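Local coordinates for protein precorrin-3 methylase (Rhodobacter capsulatus, PDB 3NUT) that probably transfers a methyl group from S-adenosyl-L-methionine to a precorrin intermediate during the biosynthesis of the corrin ring of vitamin B12, at residues Gly9-Gly15 / Thr111-Pro117; Pro18-Leu23 / Ala202-Pro206; Tyr169-Ser173 / Ala223-Val229. One frame throughout, in Å; residues are numbered along the deposited sequence.

Contact 1: residues Gly9-Gly15 / Thr111-Pro117; sequences GWVTVAG and TEIRILP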
loop_
_atom_site.group_PDB
_atom_site.type_symbol
_atom_site.label_atom_id
_atom_site.label_comp_id
_atom_site.label_asym_id
_atom_site.label_seq_id
_atom_site.Cartn_x
_atom_site.Cartn_y
_atom_site.Cartn_z
ATOM N N GLY A 9 13.640 -14.509 -23.080
ATOM C CA GLY A 9 12.524 -13.668 -22.659
ATOM C C GLY A 9 12.276 -13.546 -21.168
ATOM O O GLY A 9 13.047 -14.032 -20.345
ATOM N N TRP A 10 11.185 -12.877 -20.812
ATOM C CA TRP A 10 10.799 -12.800 -19.427
ATOM C C TRP A 10 9.320 -12.515 -19.233
ATOM O O TRP A 10 8.587 -12.330 -20.182
ATOM C CB TRP A 10 11.632 -11.749 -18.712
ATOM C CG TRP A 10 11.909 -10.456 -19.451
ATOM C CD1 TRP A 10 13.114 -10.043 -19.942
ATOM C CD2 TRP A 10 10.989 -9.385 -19.707
ATOM N NE1 TRP A 10 13.005 -8.791 -20.494
ATOM C CE2 TRP A 10 11.717 -8.351 -20.352
ATOM C CE3 TRP A 10 9.625 -9.191 -19.444
ATOM C CZ2 TRP A 10 11.120 -7.133 -20.765
ATOM C CZ3 TRP A 10 9.025 -7.988 -19.857
ATOM C CH2 TRP A 10 9.778 -6.976 -20.524
ATOM N N VAL A 11 8.887 -12.472 -17.983
ATOM C CA VAL A 11 7.504 -12.148 -17.676
ATOM C C VAL A 11 7.600 -11.062 -16.620
ATOM O O VAL A 11 8.214 -11.250 -15.569
ATOM C CB VAL A 11 6.723 -13.376 -17.094
ATOM C CG1 VAL A 11 5.336 -12.995 -16.638
ATOM C CG2 VAL A 11 6.657 -14.538 -18.095
ATOM N N THR A 12 6.991 -9.927 -16.891
ATOM C CA THR A 12 6.921 -8.893 -15.899
ATOM C C THR A 12 5.455 -8.776 -15.518
ATOM O O THR A 12 4.574 -8.744 -16.379
ATOM C CB THR A 12 7.443 -7.549 -16.479
ATOM O OG1 THR A 12 8.862 -7.626 -16.666
ATOM C CG2 THR A 12 7.121 -6.369 -15.521
ATOM N N VAL A 13 5.167 -8.720 -14.233
ATOM C CA VAL A 13 3.822 -8.390 -13.816
ATOM C C VAL A 13 3.890 -6.941 -13.354
ATOM O O VAL A 13 4.659 -6.630 -12.468
ATOM C CB VAL A 13 3.327 -9.331 -12.710
ATOM C CG1 VAL A 13 1.846 -9.051 -12.406
ATOM C CG2 VAL A 13 3.486 -10.747 -13.167
ATOM N N ALA A 14 3.111 -6.064 -13.981
ATOM C CA ALA A 14 3.242 -4.631 -13.790
ATOM C C ALA A 14 1.955 -3.951 -13.328
ATOM O O ALA A 14 0.907 -4.097 -13.979
ATOM C CB ALA A 14 3.705 -3.996 -15.109
ATOM N N GLY A 15 2.036 -3.159 -12.252
ATOM C CA GLY A 15 0.882 -2.403 -11.787
ATOM C C GLY A 15 0.658 -1.065 -12.493
ATOM O O GLY A 15 1.567 -0.259 -12.641
ATOM N N THR A 111 12.500 -19.411 -15.355
ATOM C CA THR A 111 12.014 -18.252 -16.108
ATOM C C THR A 111 12.403 -16.952 -15.396
ATOM O O THR A 111 12.283 -16.860 -14.181
ATOM C CB THR A 111 10.448 -18.268 -16.325
ATOM O OG1 THR A 111 10.007 -19.519 -16.897
ATOM C CG2 THR A 111 10.001 -17.108 -17.244
ATOM N N GLU A 112 12.863 -15.945 -16.139
ATOM C CA GLU A 112 13.105 -14.640 -15.523
ATOM C C GLU A 112 11.785 -13.914 -15.227
ATOM O O GLU A 112 10.936 -13.785 -16.098
ATOM C CB GLU A 112 13.982 -13.754 -16.407
ATOM C CG GLU A 112 14.499 -12.575 -15.631
ATOM C CD GLU A 112 15.252 -11.570 -16.465
ATOM O OE1 GLU A 112 15.859 -11.978 -17.487
ATOM O OE2 GLU A 112 15.235 -10.370 -16.077
ATOM N N ILE A 113 11.620 -13.440 -14.001
ATOM C CA ILE A 113 10.371 -12.867 -13.574
ATOM C C ILE A 113 10.666 -11.581 -12.833
ATOM O O ILE A 113 11.577 -11.544 -12.045
ATOM C CB ILE A 113 9.558 -13.815 -12.655
ATOM C CG1 ILE A 113 8.770 -14.812 -13.507
ATOM C CG2 ILE A 113 8.555 -13.011 -11.836
ATOM C CD1 ILE A 113 8.514 -16.203 -12.831
ATOM N N ARG A 114 9.895 -10.535 -13.126
ATOM C CA ARG A 114 10.038 -9.229 -12.496
ATOM C C ARG A 114 8.648 -8.769 -12.090
ATOM O O ARG A 114 7.714 -8.845 -12.895
ATOM C CB ARG A 114 10.601 -8.245 -13.513
ATOM C CG ARG A 114 12.010 -8.575 -14.036
ATOM C CD ARG A 114 12.232 -7.959 -15.415
ATOM N NE ARG A 114 13.591 -8.184 -15.910
ATOM C CZ ARG A 114 14.122 -7.633 -17.001
ATOM N NH1 ARG A 114 13.427 -6.798 -17.753
ATOM N NH2 ARG A 114 15.376 -7.923 -17.339
ATOM N N ILE A 115 8.505 -8.299 -10.852
ATOM C CA ILE A 115 7.238 -7.810 -10.326
ATOM C C ILE A 115 7.410 -6.312 -10.040
ATOM O O ILE A 115 8.252 -5.928 -9.224
ATOM C CB ILE A 115 6.858 -8.550 -9.013
ATOM C CG1 ILE A 115 6.931 -10.080 -9.211
ATOM C CG2 ILE A 115 5.418 -8.104 -8.486
ATOM C CD1 ILE A 115 5.774 -10.661 -10.076
ATOM N N LEU A 116 6.617 -5.478 -10.730
ATOM C CA LEU A 116 6.774 -4.024 -10.699
ATOM C C LEU A 116 5.590 -3.374 -9.981
ATOM O O LEU A 116 4.457 -3.472 -10.451
ATOM C CB LEU A 116 6.896 -3.487 -12.138
ATOM C CG LEU A 116 8.007 -4.170 -12.966
ATOM C CD1 LEU A 116 8.134 -3.431 -14.308
ATOM C CD2 LEU A 116 9.361 -4.153 -12.203
ATOM N N PRO A 117 5.848 -2.736 -8.837
ATOM C CA PRO A 117 4.786 -2.219 -7.981
ATOM C C PRO A 117 4.007 -1.080 -8.624
ATOM O O PRO A 117 4.470 -0.507 -9.606
ATOM C CB PRO A 117 5.533 -1.719 -6.718
ATOM C CG PRO A 117 6.992 -1.641 -7.087
ATOM C CD PRO A 117 7.173 -2.685 -8.190
HETATM O O HOH W 1 13.224 -16.354 -18.839
HETATM O O HOH W 2 10.720 -5.696 -17.215
#

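Contact 2: residues Pro18-Leu23 / Ala202-Pro206; sequences PGREDL and AVTTP. With SAH (S-adenosyl-L-homocysteine), chain E.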
loop_
_atom_site.group_PDB
_atom_site.type_symbol
_atom_site.label_atom_id
_atom_site.label_comp_id
_atom_site.label_asym_id
_atom_site.label_seq_id
_atom_site.Cartn_x
_atom_site.Cartn_y
_atom_site.Cartn_z
ATOM N N PRO A 18 -4.284 3.273 -9.981
ATOM C CA PRO A 18 -5.734 3.226 -9.916
ATOM C C PRO A 18 -6.466 3.846 -11.097
ATOM O O PRO A 18 -7.692 3.866 -11.099
ATOM C CB PRO A 18 -6.052 3.957 -8.606
ATOM C CG PRO A 18 -4.902 4.904 -8.428
ATOM C CD PRO A 18 -3.722 4.368 -9.168
ATOM N N GLY A 19 -5.748 4.341 -12.099
ATOM C CA GLY A 19 -6.423 4.879 -13.282
ATOM C C GLY A 19 -5.690 6.017 -13.943
ATOM O O GLY A 19 -5.366 5.927 -15.137
ATOM N N ARG A 20 -5.449 7.108 -13.205
ATOM C CA ARG A 20 -4.785 8.253 -13.833
ATOM C C ARG A 20 -3.398 7.857 -14.365
ATOM O O ARG A 20 -2.625 7.167 -13.697
ATOM C CB ARG A 20 -4.708 9.474 -12.901
ATOM C CG ARG A 20 -5.215 10.777 -13.601
ATOM C CD ARG A 20 -4.942 12.070 -12.841
ATOM N NE ARG A 20 -5.514 12.027 -11.507
ATOM C CZ ARG A 20 -4.826 11.863 -10.381
ATOM N NH1 ARG A 20 -3.497 11.712 -10.392
ATOM N NH2 ARG A 20 -5.485 11.837 -9.235
ATOM N N GLU A 21 -3.114 8.265 -15.592
ATOM C CA GLU A 21 -1.877 7.922 -16.275
ATOM C C GLU A 21 -0.679 8.500 -15.514
ATOM O O GLU A 21 0.410 7.882 -15.460
ATOM C CB GLU A 21 -1.941 8.430 -17.715
ATOM C CG GLU A 21 -0.769 8.012 -18.614
ATOM C CD GLU A 21 -0.810 8.619 -20.019
ATOM O OE1 GLU A 21 -1.630 9.539 -20.289
ATOM O OE2 GLU A 21 0.005 8.180 -20.859
ATOM N N ASP A 22 -0.868 9.666 -14.886
ATOM C CA ASP A 22 0.250 10.288 -14.173
ATOM C C ASP A 22 0.584 9.602 -12.841
ATOM O O ASP A 22 1.361 10.124 -12.050
ATOM C CB ASP A 22 0.112 11.821 -14.048
ATOM C CG ASP A 22 -0.981 12.251 -13.066
ATOM O OD1 ASP A 22 -1.794 11.401 -12.621
ATOM O OD2 ASP A 22 -1.014 13.468 -12.736
ATOM N N LEU A 23 0.026 8.419 -12.608
ATOM C CA LEU A 23 0.401 7.652 -11.432
ATOM C C LEU A 23 1.145 6.335 -11.792
ATOM O O LEU A 23 1.524 5.548 -10.895
ATOM C CB LEU A 23 -0.833 7.384 -10.551
ATOM C CG LEU A 23 -1.654 8.557 -9.970
ATOM C CD1 LEU A 23 -2.982 8.037 -9.415
ATOM C CD2 LEU A 23 -0.923 9.358 -8.887
ATOM N N ALA A 202 -14.211 5.324 -7.797
ATOM C CA ALA A 202 -13.545 5.702 -9.053
ATOM C C ALA A 202 -12.420 6.682 -8.792
ATOM O O ALA A 202 -12.297 7.719 -9.457
ATOM C CB ALA A 202 -14.552 6.294 -10.083
ATOM N N VAL A 203 -11.597 6.332 -7.811
ATOM C CA VAL A 203 -10.572 7.237 -7.315
ATOM C C VAL A 203 -9.524 7.515 -8.399
ATOM O O VAL A 203 -9.045 6.596 -9.050
ATOM C CB VAL A 203 -9.952 6.687 -6.029
ATOM C CG1 VAL A 203 -8.806 7.554 -5.582
ATOM C CG2 VAL A 203 -11.006 6.649 -4.956
ATOM N N THR A 204 -9.237 8.805 -8.584
ATOM C CA THR A 204 -8.295 9.371 -9.576
ATOM C C THR A 204 -8.870 9.462 -10.983
ATOM O O THR A 204 -8.152 9.791 -11.929
ATOM C CB THR A 204 -6.903 8.650 -9.659
ATOM O OG1 THR A 204 -7.023 7.470 -10.454
ATOM C CG2 THR A 204 -6.343 8.318 -8.289
ATOM N N THR A 205 -10.147 9.135 -11.134
ATOM C CA THR A 205 -10.790 9.236 -12.442
ATOM C C THR A 205 -11.667 10.480 -12.386
ATOM O O THR A 205 -11.819 11.088 -11.307
ATOM C CB THR A 205 -11.676 8.035 -12.798
ATOM O OG1 THR A 205 -12.955 8.214 -12.181
ATOM C CG2 THR A 205 -11.053 6.705 -12.375
ATOM N N PRO A 206 -12.240 10.877 -13.543
ATOM C CA PRO A 206 -13.021 12.104 -13.486
ATOM C C PRO A 206 -14.365 11.886 -12.788
ATOM O O PRO A 206 -15.022 12.856 -12.414
ATOM C CB PRO A 206 -13.172 12.476 -14.964
ATOM C CG PRO A 206 -11.948 11.812 -15.622
ATOM C CD PRO A 206 -11.963 10.486 -14.937
HETATM N N SAH E . -4.304 -4.736 -7.611
HETATM C CA SAH E . -5.442 -3.813 -7.314
HETATM C CB SAH E . -6.567 -4.551 -6.571
HETATM C CG SAH E . -7.353 -5.464 -7.513
HETATM S SD SAH E . -8.968 -5.886 -6.901
HETATM C C SAH E . -4.866 -2.746 -6.457
HETATM O O SAH E . -3.741 -2.985 -6.040
HETATM O OXT SAH E . -5.436 -1.679 -6.155
HETATM C "C5'" SAH E . -9.991 -4.642 -7.655
HETATM C "C4'" SAH E . -10.705 -3.784 -6.591
HETATM O "O4'" SAH E . -9.827 -2.733 -6.168
HETATM C "C3'" SAH E . -11.994 -3.074 -7.027
HETATM O "O3'" SAH E . -13.193 -3.827 -6.793
HETATM C "C2'" SAH E . -12.022 -1.840 -6.150
HETATM O "O2'" SAH E . -12.500 -2.136 -4.821
HETATM C "C1'" SAH E . -10.550 -1.501 -6.019
HETATM N N9 SAH E . -10.127 -0.494 -7.021
HETATM C C8 SAH E . -9.289 -0.680 -8.060
HETATM N N7 SAH E . -9.126 0.491 -8.750
HETATM C C5 SAH E . -9.869 1.453 -8.147
HETATM C C6 SAH E . -10.155 2.908 -8.337
HETATM N N6 SAH E . -9.610 3.626 -9.353
HETATM N N1 SAH E . -10.999 3.522 -7.469
HETATM C C2 SAH E . -11.566 2.842 -6.450
HETATM N N3 SAH E . -11.347 1.526 -6.224
HETATM C C4 SAH E . -10.529 0.788 -7.019
#

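Contact 3: residues Tyr169-Ser173 / Ala223-Val229; sequences YNPRS and ADMRTVV. With SAH (S-adenosyl-L-homocysteine), chain E.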
loop_
_atom_site.group_PDB
_atom_site.type_symbol
_atom_site.label_atom_id
_atom_site.label_comp_id
_atom_site.label_asym_id
_atom_site.label_seq_id
_atom_site.Cartn_x
_atom_site.Cartn_y
_atom_site.Cartn_z
ATOM N N TYR A 169 -11.355 -4.281 -0.518
ATOM C CA TYR A 169 -11.261 -4.427 -1.961
ATOM C C TYR A 169 -12.386 -5.351 -2.436
ATOM O O TYR A 169 -12.667 -6.386 -1.813
ATOM C CB TYR A 169 -9.883 -4.976 -2.368
ATOM C CG TYR A 169 -8.718 -3.974 -2.317
ATOM C CD1 TYR A 169 -8.096 -3.535 -3.484
ATOM C CD2 TYR A 169 -8.238 -3.483 -1.099
ATOM C CE1 TYR A 169 -7.027 -2.621 -3.443
ATOM C CE2 TYR A 169 -7.188 -2.577 -1.045
ATOM C CZ TYR A 169 -6.568 -2.147 -2.216
ATOM O OH TYR A 169 -5.511 -1.230 -2.148
ATOM N N ASN A 170 -13.034 -4.969 -3.532
ATOM C CA ASN A 170 -14.095 -5.783 -4.130
ATOM C C ASN A 170 -15.272 -5.893 -3.171
ATOM O O ASN A 170 -15.574 -6.975 -2.687
ATOM C CB ASN A 170 -13.554 -7.176 -4.473
ATOM C CG ASN A 170 -12.373 -7.121 -5.388
ATOM O OD1 ASN A 170 -12.468 -6.610 -6.483
ATOM N ND2 ASN A 170 -11.248 -7.639 -4.941
ATOM N N PRO A 171 -15.936 -4.764 -2.880
ATOM C CA PRO A 171 -16.931 -4.824 -1.815
ATOM C C PRO A 171 -18.218 -5.537 -2.270
ATOM O O PRO A 171 -18.730 -6.394 -1.539
ATOM C CB PRO A 171 -17.173 -3.343 -1.465
ATOM C CG PRO A 171 -16.326 -2.524 -2.425
ATOM C CD PRO A 171 -15.928 -3.447 -3.544
ATOM N N ARG A 172 -18.695 -5.223 -3.475
ATOM C CA ARG A 172 -19.912 -5.832 -4.011
ATOM C C ARG A 172 -19.655 -7.022 -4.935
ATOM O O ARG A 172 -19.409 -6.843 -6.125
ATOM C CB ARG A 172 -20.769 -4.801 -4.755
ATOM C CG ARG A 172 -21.087 -3.523 -3.987
ATOM C CD ARG A 172 -21.839 -3.735 -2.660
ATOM N NE ARG A 172 -23.005 -4.619 -2.737
ATOM C CZ ARG A 172 -24.120 -4.374 -3.427
ATOM N NH1 ARG A 172 -24.253 -3.273 -4.166
ATOM N NH2 ARG A 172 -25.108 -5.262 -3.395
ATOM N N SER A 173 -19.743 -8.234 -4.382
ATOM C CA SER A 173 -19.633 -9.467 -5.161
ATOM C C SER A 173 -20.843 -9.637 -6.089
ATOM O O SER A 173 -22.001 -9.454 -5.685
ATOM C CB SER A 173 -19.479 -10.669 -4.224
ATOM O OG SER A 173 -19.279 -11.891 -4.934
ATOM N N ALA A 223 -21.591 1.164 -1.765
ATOM C CA ALA A 223 -20.460 0.626 -2.498
ATOM C C ALA A 223 -20.902 0.016 -3.838
ATOM O O ALA A 223 -22.016 -0.482 -3.943
ATOM C CB ALA A 223 -19.761 -0.427 -1.650
ATOM N N ASP A 224 -20.038 0.094 -4.856
ATOM C CA ASP A 224 -20.120 -0.770 -6.056
ATOM C C ASP A 224 -18.740 -1.341 -6.357
ATOM O O ASP A 224 -17.852 -1.256 -5.514
ATOM C CB ASP A 224 -20.715 -0.061 -7.279
ATOM C CG ASP A 224 -20.232 1.368 -7.437
ATOM O OD1 ASP A 224 -19.005 1.595 -7.542
ATOM O OD2 ASP A 224 -21.094 2.271 -7.473
ATOM N N MET A 225 -18.555 -1.932 -7.535
ATOM C CA MET A 225 -17.246 -2.515 -7.894
ATOM C C MET A 225 -16.187 -1.488 -8.280
ATOM O O MET A 225 -15.031 -1.825 -8.458
ATOM C CB MET A 225 -17.382 -3.613 -8.963
ATOM C CG MET A 225 -17.767 -4.967 -8.349
ATOM S SD MET A 225 -16.902 -5.259 -6.760
ATOM C CE MET A 225 -15.436 -6.109 -7.380
ATOM N N ARG A 226 -16.607 -0.231 -8.372
ATOM C CA ARG A 226 -15.750 0.909 -8.681
ATOM C C ARG A 226 -15.284 1.592 -7.376
ATOM O O ARG A 226 -14.855 2.759 -7.374
ATOM C CB ARG A 226 -16.578 1.887 -9.538
ATOM C CG ARG A 226 -15.808 2.797 -10.481
ATOM C CD ARG A 226 -15.372 2.137 -11.806
ATOM N NE ARG A 226 -14.301 2.931 -12.422
ATOM C CZ ARG A 226 -12.990 2.808 -12.165
ATOM N NH1 ARG A 226 -12.525 1.886 -11.316
ATOM N NH2 ARG A 226 -12.133 3.615 -12.783
ATOM N N THR A 227 -15.370 0.862 -6.264
ATOM C CA THR A 227 -15.305 1.474 -4.931
ATOM C C THR A 227 -14.387 0.690 -4.013
ATOM O O THR A 227 -14.321 -0.536 -4.076
ATOM C CB THR A 227 -16.732 1.573 -4.318
ATOM O OG1 THR A 227 -17.553 2.316 -5.218
ATOM C CG2 THR A 227 -16.766 2.260 -2.950
ATOM N N VAL A 228 -13.654 1.425 -3.187
ATOM C CA VAL A 228 -12.878 0.840 -2.127
ATOM C C VAL A 228 -13.390 1.492 -0.835
ATOM O O VAL A 228 -13.642 2.704 -0.788
ATOM C CB VAL A 228 -11.334 1.001 -2.366
ATOM C CG1 VAL A 228 -10.900 2.460 -2.359
ATOM C CG2 VAL A 228 -10.533 0.215 -1.333
ATOM N N VAL A 229 -13.563 0.687 0.198
ATOM C CA VAL A 229 -14.224 1.150 1.410
ATOM C C VAL A 229 -13.209 1.209 2.548
ATOM O O VAL A 229 -12.565 0.201 2.893
ATOM C CB VAL A 229 -15.442 0.240 1.781
ATOM C CG1 VAL A 229 -16.125 0.712 3.082
ATOM C CG2 VAL A 229 -16.441 0.149 0.620
HETATM N N SAH E . -4.304 -4.736 -7.611
HETATM C CA SAH E . -5.442 -3.813 -7.314
HETATM C CB SAH E . -6.567 -4.551 -6.571
HETATM C CG SAH E . -7.353 -5.464 -7.513
HETATM S SD SAH E . -8.968 -5.886 -6.901
HETATM C C SAH E . -4.866 -2.746 -6.457
HETATM O O SAH E . -3.741 -2.985 -6.040
HETATM O OXT SAH E . -5.436 -1.679 -6.155
HETATM C "C5'" SAH E . -9.991 -4.642 -7.655
HETATM C "C4'" SAH E . -10.705 -3.784 -6.591
HETATM O "O4'" SAH E . -9.827 -2.733 -6.168
HETATM C "C3'" SAH E . -11.994 -3.074 -7.027
HETATM O "O3'" SAH E . -13.193 -3.827 -6.793
HETATM C "C2'" SAH E . -12.022 -1.840 -6.150
HETATM O "O2'" SAH E . -12.500 -2.136 -4.821
HETATM C "C1'" SAH E . -10.550 -1.501 -6.019
HETATM N N9 SAH E . -10.127 -0.494 -7.021
HETATM C C8 SAH E . -9.289 -0.680 -8.060
HETATM N N7 SAH E . -9.126 0.491 -8.750
HETATM C C5 SAH E . -9.869 1.453 -8.147
HETATM C C6 SAH E . -10.155 2.908 -8.337
HETATM N N6 SAH E . -9.610 3.626 -9.353
HETATM N N1 SAH E . -10.999 3.522 -7.469
HETATM C C2 SAH E . -11.566 2.842 -6.450
HETATM N N3 SAH E . -11.347 1.526 -6.224
HETATM C C4 SAH E . -10.529 0.788 -7.019
#

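Contact 1: residues Gly9-Gly15 / Thr111-Pro117
Trp10 holds CG between its backbone N and carbonyl carbon (chi1 41°), which stands the indole beside Arg114, whose chain runs extended from CG to NE and brings the guanidinium flat over one ring face. Arg114 CZ lies 4.0 Å from the centroid of the Trp10 five-membered ring, 18° off the ring normal, a cation-pi stack with the planes 29° apart. NH1 is the branch nearest the ring and sits above NE1; both are donors, so the attraction is to the pi cloud. Two residues back, Glu112 steadies the guanidinium through OE2, 2.7 Å from Arg114 NE in a salt bridge; the hydrogen bonds to this oxygen from Arg114 NE and NH2 are both weak in angle. A water joins Arg114 NH1 to Thr12 OG1. Beneath, the strands run parallel in register, joined by the backbone hydrogen bonds Val11 N to Glu112 O (3.1 Å), Arg114 N to Val11 O, Val13 N to Arg114 O, Leu116 N to Val13 O (2.9 Å) and Gly15 N to Leu116 O. On the Arg114 face, Thr12 CG2 presses tightly on Leu116 CD1, 3.3 Å away. On the other face Val13 and Ile115 lie side by side and, with Val11 and Ile113, meet helix 94-104. One face is oily against a helix, while on the other an aromatic ring and a carboxylate probably share the positive charge of Arg114 and keep its guanidinium from swinging away.

Contact 2: residues Pro18-Leu23 / Ala202-Pro206
The adenine end of the S-adenosyl-L-homocysteine pocket is built where the loop 18-23 meets a type II beta turn running from Ala202 to Thr205. The carbonyls of Pro18 and Val203 both accept from the exocyclic amine: SAH N6 lies 2.6 Å from Pro18 O and 3.0 Å from Val203 O. Val203 N gives its hydrogen to SAH N1 (2.9 Å), so all three hydrogen bonds between the two loops and this edge use backbone atoms, a pattern that matches adenine. Thr204 fills the joint between the loops. Its OG1 stands between backbone N and carbonyl carbon (chi1 81°), where it donates to Val203 O (2.6 Å) and accepts from Arg20 N (3.2 Å, 158°), tying one purine-binding carbonyl to the opposite loop. Thr204 CG2 turns to the apolar side, meeting Leu23 CD1 tip to tip at 3.6 Å and reaching Pro18 CG, whose ring crosses it at about a right angle. Arg20, bent at chi3, folds back so that one guanidinium face covers Thr204 CB, with NH2 nearest. Arg20 NH1 bonds to the syn lone pair of Asp22 OD1 (2.8 Å, 164°), nearly in the guanidinium plane, and also forms a salt bridge with Glu27 of the second subunit. The turn itself is pinned by Thr205, whose N and OG1 both donate to Ala202 O from the same face of its plane. Segment 18-23 links strand 10-15 to helix 26-34, segment 202-206 links strands 196-201 and 209-214, and helix 121-129 packs against Pro18 and Val203.

Contact 3: residues Tyr169-Ser173 / Ala223-Val229
Asn170 and Met225 meet around the ribose of S-adenosyl-L-homocysteine: Asn170 OD1 lies 3.1 Å from Met225 CE, the side chains crossing at a slant. SAH O3' lies 2.9 Å from Asn170 OD1 and 3.2 Å from Met225 O, two acceptors competing for one proton. SAH O2' is gripped twice, giving its hydrogen to Thr227 O (2.5 Å) and receiving that of Asn170 N in an almost straight bond (3.2 Å, 173°). Tyr169 lays its ring edge on the ligand, with CE1 3.3 Å from SAH OXT near the ring plane, while Val228 CG2 covers one ring face. The Tyr169 hydroxyl is hydrogen-bonded to Met122 N. A phenylalanine in place of Tyr169 would probably leave Met122 N without that partner and let the ring that borders the ligand turn more easily. These pieces belong to the ends of neighbouring antiparallel strands, 165-169 and 227-231, in the mixed sheet of the tetrapyrrole methylase fold. Behind the ribose Pro171 wedges into the other segment, its CG 3.3 Å from Thr227 O and its CB against Ala223 CB. Arg172 curls round Ala223 O, which lies at its guanidinium edge. Within the type I turn from Asp224 to Thr227, Asp224 OD1 accepts from Arg226 N, an Asx turn, and, from above the carboxylate plane, from Thr227 OG1. Further out, Asn141 OD1 takes the ND2 hydrogen of Asn170, and Phe180 of helix 179-190 packs on Arg172 and Ala223.

Contact 1 lies in the five-stranded parallel sheet, contact 3 in the five-stranded mixed sheet, their centres about 27 Å apart on opposite sides of the chain's centre. Contact 2 bridges these two parts: its first segment follows strand 10-15 closely in sequence, and its second follows strand 196-201, which neighbours strand 227-231. Along the chain contact 1 closes before contact 3 opens, while contact 2 crosses both. The centres of contacts 2 and 3 are about 16 Å apart, and Ala202 N comes 2.7 Å from Arg226 O in a probable hydrogen bond. Together they hold adenine and ribose of one ligand in the cleft. Contacts 1 and 2 also touch the second subunit.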